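Local structure of N-acetylglucosamine-6-phosphate deacetylase (Thermotoga maritima, 1O12) at residues E194-M197 / K198-E202. The protein probably removes the acetyl group from N-acetylglucosamine 6-phosphate, as a metal-dependent hydrolase of the NagA family that binds one divalent cation per subunit. Sequence-based numbering, arbitrary orientation.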
ATOM      1  N   GLU A 194      13.698  -9.029   3.374  1.00 43.28           N
ATOM      2  CA  GLU A 194      15.153  -9.070   3.200  1.00 44.46           C
ATOM      3  C   GLU A 194      15.614 -10.123   2.199  1.00 42.69           C
ATOM      4  O   GLU A 194      16.629  -9.927   1.523  1.00 39.92           O
ATOM      5  CB  GLU A 194      15.877  -9.296   4.547  1.00 48.78           C
ATOM      6  CG  GLU A 194      15.741  -8.138   5.577  1.00 54.70           C
ATOM      7  CD  GLU A 194      16.289  -6.779   5.079  1.00 58.65           C
ATOM      8  OE1 GLU A 194      15.951  -5.745   5.715  1.00 60.48           O
ATOM      9  OE2 GLU A 194      17.054  -6.736   4.071  1.00 58.95           O
ATOM     10  N   GLU A 195      14.885 -11.236   2.117  1.00 40.06           N
ATOM     11  CA  GLU A 195      15.263 -12.283   1.183  1.00 41.20           C
ATOM     12  C   GLU A 195      14.991 -11.833  -0.238  1.00 40.40           C
ATOM     13  O   GLU A 195      15.751 -12.131  -1.156  1.00 40.47           O
ATOM     14  CB  GLU A 195      14.529 -13.577   1.490  1.00 42.91           C
ATOM     15  CG  GLU A 195      14.988 -14.204   2.782  1.00 44.38           C
ATOM     16  CD  GLU A 195      14.131 -15.386   3.190  1.00 46.66           C
ATOM     17  OE1 GLU A 195      12.879 -15.269   3.181  1.00 45.06           O
ATOM     18  OE2 GLU A 195      14.726 -16.433   3.533  1.00 48.23           O
ATOM     19  N   PHE A 196      13.909 -11.094  -0.417  1.00 39.72           N
ATOM     20  CA  PHE A 196      13.603 -10.565  -1.727  1.00 39.11           C
ATOM     21  C   PHE A 196      14.675  -9.528  -2.053  1.00 40.39           C
ATOM     22  O   PHE A 196      15.181  -9.490  -3.172  1.00 41.21           O
ATOM     23  CB  PHE A 196      12.232  -9.897  -1.733  1.00 37.87           C
ATOM     24  CG  PHE A 196      11.984  -9.069  -2.941  1.00 35.09           C
ATOM     25  CD1 PHE A 196      11.520  -9.647  -4.106  1.00 35.72           C
ATOM     26  CD2 PHE A 196      12.275  -7.721  -2.930  1.00 33.66           C
ATOM     27  CE1 PHE A 196      11.349  -8.882  -5.254  1.00 36.79           C
ATOM     28  CE2 PHE A 196      12.113  -6.949  -4.068  1.00 35.11           C
ATOM     29  CZ  PHE A 196      11.652  -7.521  -5.229  1.00 36.13           C
HETATM   30  N   MSE A 197      15.017  -8.691  -1.072  1.00 41.46           N
HETATM   31  CA  MSE A 197      16.029  -7.640  -1.254  1.00 43.91           C
HETATM   32  C   MSE A 197      17.400  -8.147  -1.722  1.00 43.94           C
HETATM   33  O   MSE A 197      18.148  -7.423  -2.409  1.00 42.56           O
HETATM   34  CB  MSE A 197      16.214  -6.847   0.040  1.00 46.00           C
HETATM   35  CG  MSE A 197      15.084  -5.897   0.338  1.00 52.26           C
HETATM   36 SE   MSE A 197      14.941  -4.405  -0.966  1.00 63.85          SE
HETATM   37  CE  MSE A 197      16.425  -3.299  -0.323  1.00 57.78           C
ATOM     38  N   LYS A 198      17.737  -9.370  -1.329  1.00 42.10           N
ATOM     39  CA  LYS A 198      18.998  -9.945  -1.743  1.00 43.21           C
ATOM     40  C   LYS A 198      18.959  -9.990  -3.263  1.00 42.67           C
ATOM     41  O   LYS A 198      19.973  -9.765  -3.931  1.00 42.31           O
ATOM     42  CB  LYS A 198      19.139 -11.363  -1.193  1.00 46.27           C
ATOM     43  CG  LYS A 198      20.387 -11.613  -0.350  1.00 50.87           C
ATOM     44  CD  LYS A 198      20.072 -12.562   0.831  1.00 54.03           C
ATOM     45  CE  LYS A 198      19.163 -11.901   1.899  1.00 54.96           C
ATOM     46  NZ  LYS A 198      18.659 -12.851   2.958  1.00 55.12           N
ATOM     47  N   PHE A 199      17.779 -10.266  -3.810  1.00 41.08           N
ATOM     48  CA  PHE A 199      17.638 -10.330  -5.250  1.00 40.20           C
ATOM     49  C   PHE A 199      17.397  -8.988  -5.897  1.00 39.89           C
ATOM     50  O   PHE A 199      17.777  -8.778  -7.035  1.00 40.29           O
ATOM     51  CB  PHE A 199      16.531 -11.299  -5.645  1.00 40.12           C
ATOM     52  CG  PHE A 199      16.919 -12.727  -5.503  1.00 39.60           C
ATOM     53  CD1 PHE A 199      16.844 -13.358  -4.272  1.00 40.23           C
ATOM     54  CD2 PHE A 199      17.394 -13.437  -6.593  1.00 38.58           C
ATOM     55  CE1 PHE A 199      17.244 -14.688  -4.136  1.00 41.16           C
ATOM     56  CE2 PHE A 199      17.792 -14.753  -6.459  1.00 38.86           C
ATOM     57  CZ  PHE A 199      17.716 -15.379  -5.227  1.00 38.93           C
ATOM     58  N   TYR A 200      16.760  -8.080  -5.173  1.00 40.62           N
ATOM     59  CA  TYR A 200      16.495  -6.756  -5.698  1.00 40.64           C
ATOM     60  C   TYR A 200      17.800  -6.000  -5.863  1.00 41.77           C
ATOM     61  O   TYR A 200      17.940  -5.201  -6.773  1.00 41.51           O
ATOM     62  CB  TYR A 200      15.600  -5.985  -4.747  1.00 40.76           C
ATOM     63  CG  TYR A 200      15.390  -4.544  -5.155  1.00 40.66           C
ATOM     64  CD1 TYR A 200      14.528  -4.217  -6.211  1.00 38.76           C
ATOM     65  CD2 TYR A 200      16.043  -3.497  -4.467  1.00 39.96           C
ATOM     66  CE1 TYR A 200      14.303  -2.889  -6.575  1.00 39.34           C
ATOM     67  CE2 TYR A 200      15.826  -2.152  -4.822  1.00 38.44           C
ATOM     68  CZ  TYR A 200      14.953  -1.862  -5.872  1.00 40.66           C
ATOM     69  OH  TYR A 200      14.686  -0.555  -6.199  1.00 41.31           O
ATOM     70  N   LYS A 201      18.750  -6.249  -4.968  1.00 43.78           N
ATOM     71  CA  LYS A 201      20.043  -5.587  -5.031  1.00 44.90           C
ATOM     72  C   LYS A 201      20.836  -6.088  -6.227  1.00 44.80           C
ATOM     73  O   LYS A 201      21.760  -5.418  -6.679  1.00 44.14           O
ATOM     74  CB  LYS A 201      20.848  -5.875  -3.778  1.00 48.21           C
ATOM     75  CG  LYS A 201      20.223  -5.418  -2.476  1.00 52.15           C
ATOM     76  CD  LYS A 201      20.978  -6.055  -1.287  1.00 54.00           C
ATOM     77  CE  LYS A 201      20.411  -5.570   0.027  1.00 55.72           C
ATOM     78  NZ  LYS A 201      20.391  -4.066   0.070  1.00 56.11           N
ATOM     79  N   GLU A 202      20.481  -7.270  -6.734  1.00 44.47           N
ATOM     80  CA  GLU A 202      21.186  -7.844  -7.879  1.00 44.24           C
ATOM     81  C   GLU A 202      20.479  -7.576  -9.199  1.00 42.61           C
ATOM     82  O   GLU A 202      20.878  -8.098 -10.237  1.00 40.85           O
ATOM     83  CB  GLU A 202      21.347  -9.351  -7.718  1.00 47.27           C
ATOM     84  CG  GLU A 202      22.193  -9.814  -6.533  1.00 53.01           C
ATOM     85  CD  GLU A 202      23.635  -9.271  -6.528  1.00 56.92           C
ATOM     86  OE1 GLU A 202      24.261  -9.121  -7.608  1.00 57.88           O
ATOM     87  OE2 GLU A 202      24.157  -9.019  -5.415  1.00 60.14           O
TER
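Met197 and Tyr200 meet one turn apart on the short helix 193-200 of the amidohydrolase TIM-barrel domain, forming an i to i+3 Met-aromatic contact. Residue 197 is modelled as selenomethionine, and its SE lies 3.8 Å from CD2 of Tyr200, approaching the ring obliquely. The two side chains project alongside each other. Bends at chi2 (-66°) and chi3 (-77°) fold the Met197 chain back, bringing its selenium and CE alongside the tyrosine. CB of Tyr200 also packs against CE2 of Phe196, 3.7 Å away. Four residues apart, these two aromatic residues project from the same side of the helix, and with CG anti to the backbone N (chi1 167° for Phe196) the phenylalanine ring leans toward the following turn, where CE2 reaches Tyr200 CB. Phe196 continues inward onto Ile224 and Ala227 of helix 223-230, while OH of Tyr200 is anchored by a hydrogen bond to Asp233.

Beneath these side chains, N of Tyr200 donates to O of Phe196 at 2.9 Å; the same oxygen also takes a weak bond from N of Phe199. The buried Phe199 ring occupies another face of the helix, packing on Phe164 and Pro166, and presents its edge to O of Glu195, with CD1 at 3.5 Å. OE1 of Glu195 accepts a hydrogen bond from N of Thr192, just ahead of the helix. The aliphatic chain of Lys198 folds back over the preceding turn, bringing CE near O of Glu194, and the lysine's NZ passes 3.9 Å from CG of Glu195.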